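Long-range contacts in PKS_KS domain-containing protein (Photorhabdus luminescens subsp. laumondii, PDB 6SMO), which probably works as a 3-oxoacyl-[acyl-carrier-protein] synthase, a ketosynthase of the thiolase-like superfamily, and holds a polyketone chain in its pocket: residues Arg122-Ala132 against Gly208-Glu219; Ile321-His332 against Tyr416-Ser426. One frame throughout, in Å; residues are numbered along the deposited sequence.

Interaction 1: Arg122-Ala132 against Gly208-Glu219; sequences RFGVAIATAIA and GRADIMLAGASE. With LKZ (3,5,7,9,11-pentakis(oxidanylidene)dodecanal), chain H.
Arg122 folds back over the turn that leads into strand 212-219. Its chain bends at chi2 (-75°) and again at chi3, which brings the guanidinium to Gly208, where NH1 donates to Gly208 O at 2.9 Å. On the same group, NH2 makes a salt bridge with Asp211 OD1 (3.3 Å), meeting that oxygen from above the carboxylate plane. Asp211 is shared, since Arg27 pairs with the same OD1. The backbone closes this end too: Arg122 O accepts from both Asp211 N and Ile212 N. Beyond it the strands run parallel, from Phe123 beside Ile212 to Ala128 beside Ala217, as neighbours in the N-terminal half of the thiolase fold, with helix 193-206 against the Met213 face and helices 95-111 and 169-178 against the Leu214 face. Here Leu214 CD2 meets Ile127 CD1 at 3.9 Å, while Leu214 CB lies 4.1 Å from Phe123 CE1. At the far end the buried carboxylate of Glu219 spans two successive amides through its syn lone pairs, OE2 taking Ala130 N (3.0 Å) and OE1 Ile131 N (3.2 Å). Thr129, crossing the Glu219 chain at about a right angle, donates from OG1 to Ser218 O. Ala130 CB lies 3.7 Å from C8 of LKZ.

Interaction 2: Ile321-His332 against Tyr416-Ser426; sequences ISPSTVNYISAH and YPIKTALKLSS
Val326 and Leu422 cross at about a right angle in the densely packed part of this contact, Val326 CG2 lying 3.6 Å from Leu422 CD1. Next along, the side chains of Ile329 and Leu422 lie side by side, pointing the same way, CG1 of Ile329 against CB of Leu422, and Ile329 CG2 reaches Leu424 CD1 at 4.0 Å. Helices 306-319 and 337-350 pack against this apolar row. The parallel backbones are joined by Leu422 N to Tyr328 O and Ser330 N to Leu422 O (2.8 Å). On the other face, Ala421 CB meets the edge of the Tyr328 ring, under helix 372-388.

Toward solvent the fit is looser. Thr325 and Lys419 are exposed, and Thr420 OG1 donates only weakly to Thr325 OG1, which itself donates to Ser322 O. Asn327 does more here: with CG set between its backbone N and carbonyl carbon (chi1 69°), the amide reaches the backbone just before strand 420-426, ND2 donating to Pro417 O (2.8 Å) and OD1 accepting from Lys419 N (3.1 Å).

At the inner end, Ser426 CB sits over the face of the His332 ring in a CH-pi contact. A water accepts from Lys423 NZ and, weakly, from His332 ND1. His332 also meets the ring of His369, a pocket residue, which places this end of the parallel pair beside the ligand site, in the C-terminal half of the thiolase fold.

Interactions 1 and 2 occupy separate parts of one mixed sheet, with strands 263-271, 29-37, 284-293 and 431-438 lying between them. Their centres are 23 Å apart and their nearest atoms about 9 Å, so neither touches the other. Both approach the bound polyketone through their C-terminal ends: residues 122-132 supply Ala130 and Ile131 to the pocket, whereas the side chain of His332 stays about 6 Å from the ligand. Strand 420-427 runs on directly into pocket residues Gly427 and Phe428, and Phe428 N is hydrogen-bonded to the ligand. The chain between the segments of interaction 1 carries Cys191, and that between those of interaction 2 His369, both of the same pocket.

Interaction 1: Arg122-Ala132 against Gly208-Glu219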
loop_
_atom_site.group_PDB
_atom_site.type_symbol
_atom_site.label_atom_id
_atom_site.label_comp_id
_atom_site.label_asym_id
_atom_site.label_seq_id
_atom_site.Cartn_x
_atom_site.Cartn_y
_atom_site.Cartn_z
ATOM N N ARG B 122 -22.748 10.732 2.482
ATOM C CA ARG B 122 -21.737 11.731 2.037
ATOM C C ARG B 122 -20.521 11.725 2.978
ATOM O O ARG B 122 -19.726 12.686 2.907
ATOM C CB ARG B 122 -22.372 13.126 1.987
ATOM C CG ARG B 122 -23.608 13.225 1.104
ATOM C CD ARG B 122 -23.275 13.226 -0.376
ATOM N NE ARG B 122 -22.619 14.461 -0.785
ATOM C CZ ARG B 122 -22.166 14.717 -2.009
ATOM N NH1 ARG B 122 -22.290 13.821 -2.975
ATOM N NH2 ARG B 122 -21.586 15.878 -2.264
ATOM N N PHE B 123 -20.371 10.688 3.811
ATOM C CA PHE B 123 -19.275 10.541 4.807
ATOM C C PHE B 123 -18.574 9.192 4.605
ATOM O O PHE B 123 -19.239 8.147 4.755
ATOM C CB PHE B 123 -19.821 10.683 6.230
ATOM C CG PHE B 123 -18.843 10.321 7.321
ATOM C CD1 PHE B 123 -17.561 10.849 7.331
ATOM C CD2 PHE B 123 -19.209 9.460 8.345
ATOM C CE1 PHE B 123 -16.663 10.515 8.333
ATOM C CE2 PHE B 123 -18.310 9.130 9.350
ATOM C CZ PHE B 123 -17.039 9.657 9.341
ATOM N N GLY B 124 -17.275 9.224 4.283
ATOM C CA GLY B 124 -16.455 8.035 3.973
ATOM C C GLY B 124 -15.168 7.992 4.781
ATOM O O GLY B 124 -14.746 9.053 5.279
ATOM N N VAL B 125 -14.562 6.806 4.894
ATOM C CA VAL B 125 -13.317 6.548 5.680
ATOM C C VAL B 125 -12.187 6.183 4.709
ATOM O O VAL B 125 -12.480 5.595 3.652
ATOM C CB VAL B 125 -13.538 5.441 6.730
ATOM C CG1 VAL B 125 -12.273 5.137 7.521
ATOM C CG2 VAL B 125 -14.679 5.783 7.675
ATOM N N ALA B 126 -10.946 6.531 5.065
ATOM C CA ALA B 126 -9.710 6.182 4.325
ATOM C C ALA B 126 -8.532 6.107 5.305
ATOM O O ALA B 126 -7.773 7.091 5.401
ATOM C CB ALA B 126 -9.464 7.188 3.227
ATOM N N ILE B 127 -8.404 4.981 6.016
ATOM C CA ILE B 127 -7.304 4.705 6.988
ATOM C C ILE B 127 -6.318 3.732 6.334
ATOM O O ILE B 127 -6.709 2.577 6.075
ATOM C CB ILE B 127 -7.857 4.167 8.324
ATOM C CG1 ILE B 127 -8.789 5.184 8.992
ATOM C CG2 ILE B 127 -6.722 3.751 9.251
ATOM C CD1 ILE B 127 -9.601 4.626 10.137
ATOM N N ALA B 128 -5.088 4.195 6.089
ATOM C CA ALA B 128 -4.013 3.451 5.391
ATOM C C ALA B 128 -3.122 2.729 6.409
ATOM O O ALA B 128 -3.179 3.068 7.608
ATOM C CB ALA B 128 -3.208 4.403 4.544
ATOM N N THR B 129 -2.330 1.766 5.931
ATOM C CA THR B 129 -1.358 0.977 6.732
ATOM C C THR B 129 -0.350 0.313 5.789
ATOM O O THR B 129 -0.730 0.017 4.640
ATOM C CB THR B 129 -2.072 -0.069 7.599
ATOM O OG1 THR B 129 -1.146 -0.533 8.582
ATOM C CG2 THR B 129 -2.606 -1.240 6.803
ATOM N N ALA B 130 0.861 0.065 6.276
ATOM C CA ALA B 130 1.902 -0.621 5.487
ATOM C C ALA B 130 1.867 -2.129 5.780
ATOM O O ALA B 130 1.937 -2.894 4.814
ATOM C CB ALA B 130 3.243 -0.016 5.801
ATOM N N ILE B 131 1.715 -2.534 7.049
ATOM C CA ILE B 131 1.722 -3.987 7.414
ATOM C C ILE B 131 0.468 -4.385 8.196
ATOM O O ILE B 131 0.367 -5.555 8.540
ATOM C CB ILE B 131 2.982 -4.369 8.214
ATOM C CG1 ILE B 131 2.786 -4.135 9.710
ATOM C CG2 ILE B 131 4.212 -3.660 7.699
ATOM C CD1 ILE B 131 4.056 -3.839 10.446
ATOM N N ALA B 132 -0.412 -3.439 8.510
ATOM C CA ALA B 132 -1.660 -3.681 9.276
ATOM C C ALA B 132 -1.324 -4.417 10.583
ATOM O O ALA B 132 -0.374 -3.982 11.265
ATOM C CB ALA B 132 -2.644 -4.438 8.416
ATOM N N GLY B 208 -16.895 15.937 -5.525
ATOM C CA GLY B 208 -18.296 16.097 -5.085
ATOM C C GLY B 208 -18.975 14.792 -4.692
ATOM O O GLY B 208 -20.220 14.766 -4.714
ATOM N N ARG B 209 -18.212 13.757 -4.327
ATOM C CA ARG B 209 -18.755 12.435 -3.906
ATOM C C ARG B 209 -19.022 12.438 -2.395
ATOM O O ARG B 209 -20.012 11.806 -1.978
ATOM C CB ARG B 209 -17.797 11.302 -4.285
ATOM C CG ARG B 209 -17.687 11.056 -5.783
ATOM C CD ARG B 209 -16.444 10.264 -6.146
ATOM N NE ARG B 209 -15.621 10.978 -7.114
ATOM C CZ ARG B 209 -14.293 10.914 -7.197
ATOM N NH1 ARG B 209 -13.592 10.160 -6.364
ATOM N NH2 ARG B 209 -13.662 11.620 -8.119
ATOM N N ALA B 210 -18.171 13.111 -1.612
ATOM C CA ALA B 210 -18.258 13.190 -0.134
ATOM C C ALA B 210 -18.250 14.653 0.323
ATOM O O ALA B 210 -17.662 15.496 -0.383
ATOM C CB ALA B 210 -17.119 12.421 0.489
ATOM N N ASP B 211 -18.892 14.928 1.464
ATOM C CA ASP B 211 -18.874 16.243 2.160
ATOM C C ASP B 211 -17.865 16.171 3.310
ATOM O O ASP B 211 -17.045 17.098 3.429
ATOM C CB ASP B 211 -20.270 16.630 2.658
ATOM C CG ASP B 211 -21.255 16.955 1.547
ATOM O OD1 ASP B 211 -20.813 17.469 0.498
ATOM O OD2 ASP B 211 -22.458 16.687 1.736
ATOM N N ILE B 212 -17.936 15.105 4.117
ATOM C CA ILE B 212 -16.985 14.790 5.226
ATOM C C ILE B 212 -16.147 13.576 4.804
ATOM O O ILE B 212 -16.653 12.762 4.007
ATOM C CB ILE B 212 -17.736 14.532 6.550
ATOM C CG1 ILE B 212 -18.875 15.531 6.779
ATOM C CG2 ILE B 212 -16.767 14.514 7.724
ATOM C CD1 ILE B 212 -19.901 15.072 7.791
ATOM N N MET B 213 -14.918 13.462 5.313
ATOM C CA MET B 213 -14.011 12.314 5.037
ATOM C C MET B 213 -12.999 12.160 6.181
ATOM O O MET B 213 -12.223 13.105 6.420
ATOM C CB MET B 213 -13.268 12.514 3.711
ATOM C CG MET B 213 -12.849 11.215 3.050
ATOM S SD MET B 213 -14.212 10.395 2.188
ATOM C CE MET B 213 -13.432 8.842 1.750
ATOM N N LEU B 214 -13.022 11.009 6.861
ATOM C CA LEU B 214 -12.037 10.625 7.908
ATOM C C LEU B 214 -10.849 9.934 7.227
ATOM O O LEU B 214 -11.022 8.795 6.751
ATOM C CB LEU B 214 -12.718 9.709 8.931
ATOM C CG LEU B 214 -11.938 9.466 10.223
ATOM C CD1 LEU B 214 -12.877 9.351 11.414
ATOM C CD2 LEU B 214 -11.063 8.225 10.114
ATOM N N ALA B 215 -9.696 10.609 7.175
ATOM C CA ALA B 215 -8.481 10.167 6.452
ATOM C C ALA B 215 -7.290 10.099 7.417
ATOM O O ALA B 215 -7.332 10.777 8.461
ATOM C CB ALA B 215 -8.206 11.104 5.302
ATOM N N GLY B 216 -6.273 9.306 7.066
ATOM C CA GLY B 216 -5.022 9.161 7.839
ATOM C C GLY B 216 -4.401 7.785 7.669
ATOM O O GLY B 216 -4.601 7.171 6.601
ATOM N N ALA B 217 -3.667 7.319 8.686
ATOM C CA ALA B 217 -2.994 5.998 8.707
ATOM C C ALA B 217 -2.684 5.575 10.149
ATOM O O ALA B 217 -2.419 6.460 10.987
ATOM C CB ALA B 217 -1.741 6.052 7.869
ATOM N N SER B 218 -2.651 4.265 10.377
ATOM C CA SER B 218 -2.308 3.621 11.667
ATOM C C SER B 218 -1.239 2.558 11.418
ATOM O O SER B 218 -1.360 1.873 10.433
ATOM C CB SER B 218 -3.515 3.018 12.292
ATOM O OG SER B 218 -3.223 2.511 13.570
ATOM N N GLU B 219 -0.226 2.460 12.284
ATOM C CA GLU B 219 0.853 1.454 12.143
ATOM C C GLU B 219 1.276 0.897 13.504
ATOM O O GLU B 219 1.389 1.682 14.417
ATOM C CB GLU B 219 2.061 2.145 11.538
ATOM C CG GLU B 219 2.997 1.216 10.827
ATOM C CD GLU B 219 2.397 0.587 9.599
ATOM O OE1 GLU B 219 2.305 -0.634 9.544
ATOM O OE2 GLU B 219 2.019 1.333 8.728
HETATM C C4 LKZ H . 8.193 -5.853 6.668
HETATM C C5 LKZ H . 7.314 -5.482 5.500
HETATM C C6 LKZ H . 6.440 -4.233 5.649
HETATM C C7 LKZ H . 6.971 -3.155 4.729
HETATM C C8 LKZ H . 6.226 -1.820 4.612
HETATM C C10 LKZ H . 9.252 2.375 3.849
HETATM C C22 LKZ H . 7.492 -6.947 7.448
HETATM C C11 LKZ H . 8.620 2.915 5.107
HETATM O O19 LKZ H . 9.250 3.079 6.136
HETATM C C3 LKZ H . 8.281 1.301 3.394
HETATM O O23 LKZ H . 7.830 1.315 2.263
HETATM C C2 LKZ H . 7.799 0.297 4.450
HETATM C C9 LKZ H . 7.109 -0.890 3.775
HETATM O O20 LKZ H . 7.319 -1.156 2.607
HETATM O O21 LKZ H . 8.009 -3.336 4.133
HETATM O O22 LKZ H . 7.297 -6.181 4.500
HETATM O O24 LKZ H . 7.736 -8.132 7.276
HETATM C C23 LKZ H . 6.467 -6.479 8.463
#

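Interaction 2: Ile321-His332 against Tyr416-Ser426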
loop_
_atom_site.group_PDB
_atom_site.type_symbol
_atom_site.label_atom_id
_atom_site.label_comp_id
_atom_site.label_asym_id
_atom_site.label_seq_id
_atom_site.Cartn_x
_atom_site.Cartn_y
_atom_site.Cartn_z
ATOM N N ILE B 321 -1.045 26.553 -7.374
ATOM C CA ILE B 321 -0.251 27.491 -6.525
ATOM C C ILE B 321 1.176 27.561 -7.085
ATOM O O ILE B 321 1.709 26.505 -7.480
ATOM C CB ILE B 321 -0.279 27.049 -5.046
ATOM C CG1 ILE B 321 -1.689 27.157 -4.454
ATOM C CG2 ILE B 321 0.732 27.832 -4.220
ATOM C CD1 ILE B 321 -1.872 26.417 -3.149
ATOM N N SER B 322 1.758 28.763 -7.112
ATOM C CA SER B 322 3.132 29.043 -7.609
ATOM C C SER B 322 4.155 28.544 -6.590
ATOM O O SER B 322 3.932 28.665 -5.388
ATOM C CB SER B 322 3.312 30.513 -7.895
ATOM O OG SER B 322 4.593 30.770 -8.451
ATOM N N PRO B 323 5.304 27.973 -7.028
ATOM C CA PRO B 323 6.352 27.537 -6.101
ATOM C C PRO B 323 6.963 28.670 -5.258
ATOM O O PRO B 323 7.537 28.373 -4.227
ATOM C CB PRO B 323 7.442 26.942 -7.009
ATOM C CG PRO B 323 6.739 26.644 -8.317
ATOM C CD PRO B 323 5.647 27.687 -8.430
ATOM N N SER B 324 6.830 29.922 -5.712
ATOM C CA SER B 324 7.406 31.140 -5.081
ATOM C C SER B 324 6.784 31.396 -3.700
ATOM O O SER B 324 7.470 32.011 -2.859
ATOM C CB SER B 324 7.237 32.337 -5.983
ATOM O OG SER B 324 7.829 32.098 -7.252
ATOM N N THR B 325 5.541 30.953 -3.476
ATOM C CA THR B 325 4.777 31.155 -2.212
ATOM C C THR B 325 5.150 30.089 -1.174
ATOM O O THR B 325 4.780 30.274 0.003
ATOM C CB THR B 325 3.265 31.154 -2.466
ATOM O OG1 THR B 325 2.947 30.002 -3.247
ATOM C CG2 THR B 325 2.785 32.404 -3.170
ATOM N N VAL B 326 5.845 29.021 -1.582
ATOM C CA VAL B 326 6.277 27.906 -0.682
ATOM C C VAL B 326 7.413 28.420 0.213
ATOM O O VAL B 326 8.505 28.692 -0.328
ATOM C CB VAL B 326 6.710 26.658 -1.478
ATOM C CG1 VAL B 326 7.196 25.544 -0.562
ATOM C CG2 VAL B 326 5.602 26.149 -2.387
ATOM N N ASN B 327 7.163 28.541 1.522
ATOM C CA ASN B 327 8.141 29.062 2.518
ATOM C C ASN B 327 8.263 28.103 3.713
ATOM O O ASN B 327 8.770 28.543 4.760
ATOM C CB ASN B 327 7.780 30.483 2.965
ATOM C CG ASN B 327 6.525 30.555 3.811
ATOM O OD1 ASN B 327 5.650 29.697 3.722
ATOM N ND2 ASN B 327 6.427 31.584 4.638
ATOM N N TYR B 328 7.842 26.842 3.564
ATOM C CA TYR B 328 8.021 25.773 4.584
ATOM C C TYR B 328 7.773 24.395 3.958
ATOM O O TYR B 328 6.842 24.261 3.142
ATOM C CB TYR B 328 7.098 25.991 5.785
ATOM C CG TYR B 328 7.082 24.829 6.746
ATOM C CD1 TYR B 328 8.202 24.515 7.501
ATOM C CD2 TYR B 328 5.967 24.017 6.874
ATOM C CE1 TYR B 328 8.209 23.438 8.372
ATOM C CE2 TYR B 328 5.958 22.937 7.742
ATOM C CZ TYR B 328 7.081 22.645 8.493
ATOM O OH TYR B 328 7.070 21.580 9.346
ATOM N N ILE B 329 8.587 23.405 4.344
ATOM C CA ILE B 329 8.530 21.997 3.844
ATOM C C ILE B 329 8.632 21.044 5.042
ATOM O O ILE B 329 9.643 21.116 5.766
ATOM C CB ILE B 329 9.643 21.737 2.805
ATOM C CG1 ILE B 329 9.524 22.659 1.588
ATOM C CG2 ILE B 329 9.670 20.273 2.390
ATOM C CD1 ILE B 329 10.810 22.830 0.814
ATOM N N SER B 330 7.620 20.194 5.241
ATOM C CA SER B 330 7.624 19.062 6.207
ATOM C C SER B 330 8.162 17.812 5.503
ATOM O O SER B 330 7.346 17.005 5.019
ATOM C CB SER B 330 6.250 18.823 6.781
ATOM O OG SER B 330 6.246 17.681 7.627
ATOM N N ALA B 331 9.489 17.662 5.439
ATOM C CA ALA B 331 10.176 16.590 4.681
ATOM C C ALA B 331 9.957 15.237 5.368
ATOM O O ALA B 331 9.669 15.222 6.583
ATOM C CB ALA B 331 11.646 16.900 4.541
ATOM N N HIS B 332 10.153 14.166 4.597
ATOM C CA HIS B 332 10.019 12.765 5.063
ATOM C C HIS B 332 11.067 12.503 6.144
ATOM O O HIS B 332 10.679 12.004 7.198
ATOM C CB HIS B 332 10.180 11.847 3.849
ATOM C CG HIS B 332 10.051 10.396 4.135
ATOM N ND1 HIS B 332 8.842 9.783 4.243
ATOM C CD2 HIS B 332 10.977 9.440 4.310
ATOM C CE1 HIS B 332 9.023 8.510 4.490
ATOM N NE2 HIS B 332 10.319 8.276 4.536
ATOM N N TYR B 416 7.234 31.170 12.926
ATOM C CA TYR B 416 7.428 31.419 11.474
ATOM C C TYR B 416 6.070 31.555 10.789
ATOM O O TYR B 416 5.191 30.721 10.995
ATOM C CB TYR B 416 8.256 30.294 10.848
ATOM C CG TYR B 416 8.834 30.627 9.497
ATOM C CD1 TYR B 416 10.063 31.255 9.380
ATOM C CD2 TYR B 416 8.147 30.326 8.332
ATOM C CE1 TYR B 416 10.599 31.571 8.141
ATOM C CE2 TYR B 416 8.669 30.634 7.086
ATOM C CZ TYR B 416 9.899 31.258 6.989
ATOM O OH TYR B 416 10.417 31.564 5.764
ATOM N N PRO B 417 5.855 32.601 9.956
ATOM C CA PRO B 417 4.583 32.778 9.260
ATOM C C PRO B 417 4.523 31.908 7.995
ATOM O O PRO B 417 5.097 32.290 6.990
ATOM C CB PRO B 417 4.564 34.280 8.938
ATOM C CG PRO B 417 6.028 34.672 8.818
ATOM C CD PRO B 417 6.818 33.663 9.629
ATOM N N ILE B 418 3.841 30.761 8.086
ATOM C CA ILE B 418 3.705 29.762 6.984
ATOM C C ILE B 418 2.543 30.196 6.085
ATOM O O ILE B 418 1.418 30.338 6.606
ATOM C CB ILE B 418 3.497 28.337 7.543
ATOM C CG1 ILE B 418 4.590 27.944 8.540
ATOM C CG2 ILE B 418 3.387 27.324 6.410
ATOM C CD1 ILE B 418 4.201 26.813 9.466
ATOM N N LYS B 419 2.815 30.401 4.790
ATOM C CA LYS B 419 1.793 30.687 3.745
ATOM C C LYS B 419 1.410 29.365 3.068
ATOM O O LYS B 419 0.323 28.838 3.382
ATOM C CB LYS B 419 2.315 31.719 2.736
ATOM C CG LYS B 419 1.916 33.161 3.018
ATOM C CD LYS B 419 2.561 33.753 4.252
ATOM C CE LYS B 419 2.033 35.133 4.585
ATOM N NZ LYS B 419 2.708 35.707 5.773
ATOM N N THR B 420 2.281 28.852 2.193
ATOM C CA THR B 420 2.103 27.581 1.441
ATOM C C THR B 420 3.119 26.557 1.955
ATOM O O THR B 420 4.328 26.836 1.865
ATOM C CB THR B 420 2.248 27.808 -0.070
ATOM O OG1 THR B 420 1.360 28.861 -0.448
ATOM C CG2 THR B 420 1.944 26.571 -0.886
ATOM N N ALA B 421 2.636 25.420 2.467
ATOM C CA ALA B 421 3.455 24.336 3.060
ATOM C C ALA B 421 3.488 23.129 2.116
ATOM O O ALA B 421 2.441 22.811 1.521
ATOM C CB ALA B 421 2.904 23.961 4.414
ATOM N N LEU B 422 4.658 22.495 1.991
ATOM C CA LEU B 422 4.864 21.210 1.268
ATOM C C LEU B 422 5.045 20.087 2.295
ATOM O O LEU B 422 5.543 20.371 3.402
ATOM C CB LEU B 422 6.090 21.323 0.358
ATOM C CG LEU B 422 5.805 21.553 -1.126
ATOM C CD1 LEU B 422 4.873 22.738 -1.338
ATOM C CD2 LEU B 422 7.103 21.758 -1.890
ATOM N N LYS B 423 4.654 18.865 1.928
ATOM C CA LYS B 423 4.749 17.649 2.779
ATOM C C LYS B 423 5.210 16.478 1.909
ATOM O O LYS B 423 4.380 15.948 1.148
ATOM C CB LYS B 423 3.397 17.370 3.445
ATOM C CG LYS B 423 3.278 16.038 4.175
ATOM C CD LYS B 423 4.125 15.950 5.426
ATOM C CE LYS B 423 4.393 14.524 5.857
ATOM N NZ LYS B 423 5.475 13.900 5.059
ATOM N N LEU B 424 6.487 16.103 2.024
ATOM C CA LEU B 424 7.144 15.056 1.197
ATOM C C LEU B 424 7.077 13.717 1.939
ATOM O O LEU B 424 7.385 13.698 3.148
ATOM C CB LEU B 424 8.595 15.468 0.925
ATOM C CG LEU B 424 8.809 16.527 -0.159
ATOM C CD1 LEU B 424 7.833 17.687 -0.023
ATOM C CD2 LEU B 424 10.241 17.041 -0.130
ATOM N N SER B 425 6.680 12.648 1.240
ATOM C CA SER B 425 6.656 11.251 1.750
ATOM C C SER B 425 7.281 10.308 0.717
ATOM O O SER B 425 7.139 10.571 -0.493
ATOM C CB SER B 425 5.259 10.820 2.114
ATOM O OG SER B 425 4.818 11.482 3.290
ATOM N N SER B 426 7.942 9.251 1.195
ATOM C CA SER B 426 8.637 8.218 0.384
ATOM C C SER B 426 8.457 6.848 1.045
ATOM O O SER B 426 8.422 6.794 2.290
ATOM C CB SER B 426 10.095 8.554 0.208
ATOM O OG SER B 426 10.256 9.716 -0.593
HETATM O O HOH W 1 6.519 11.083 6.201
#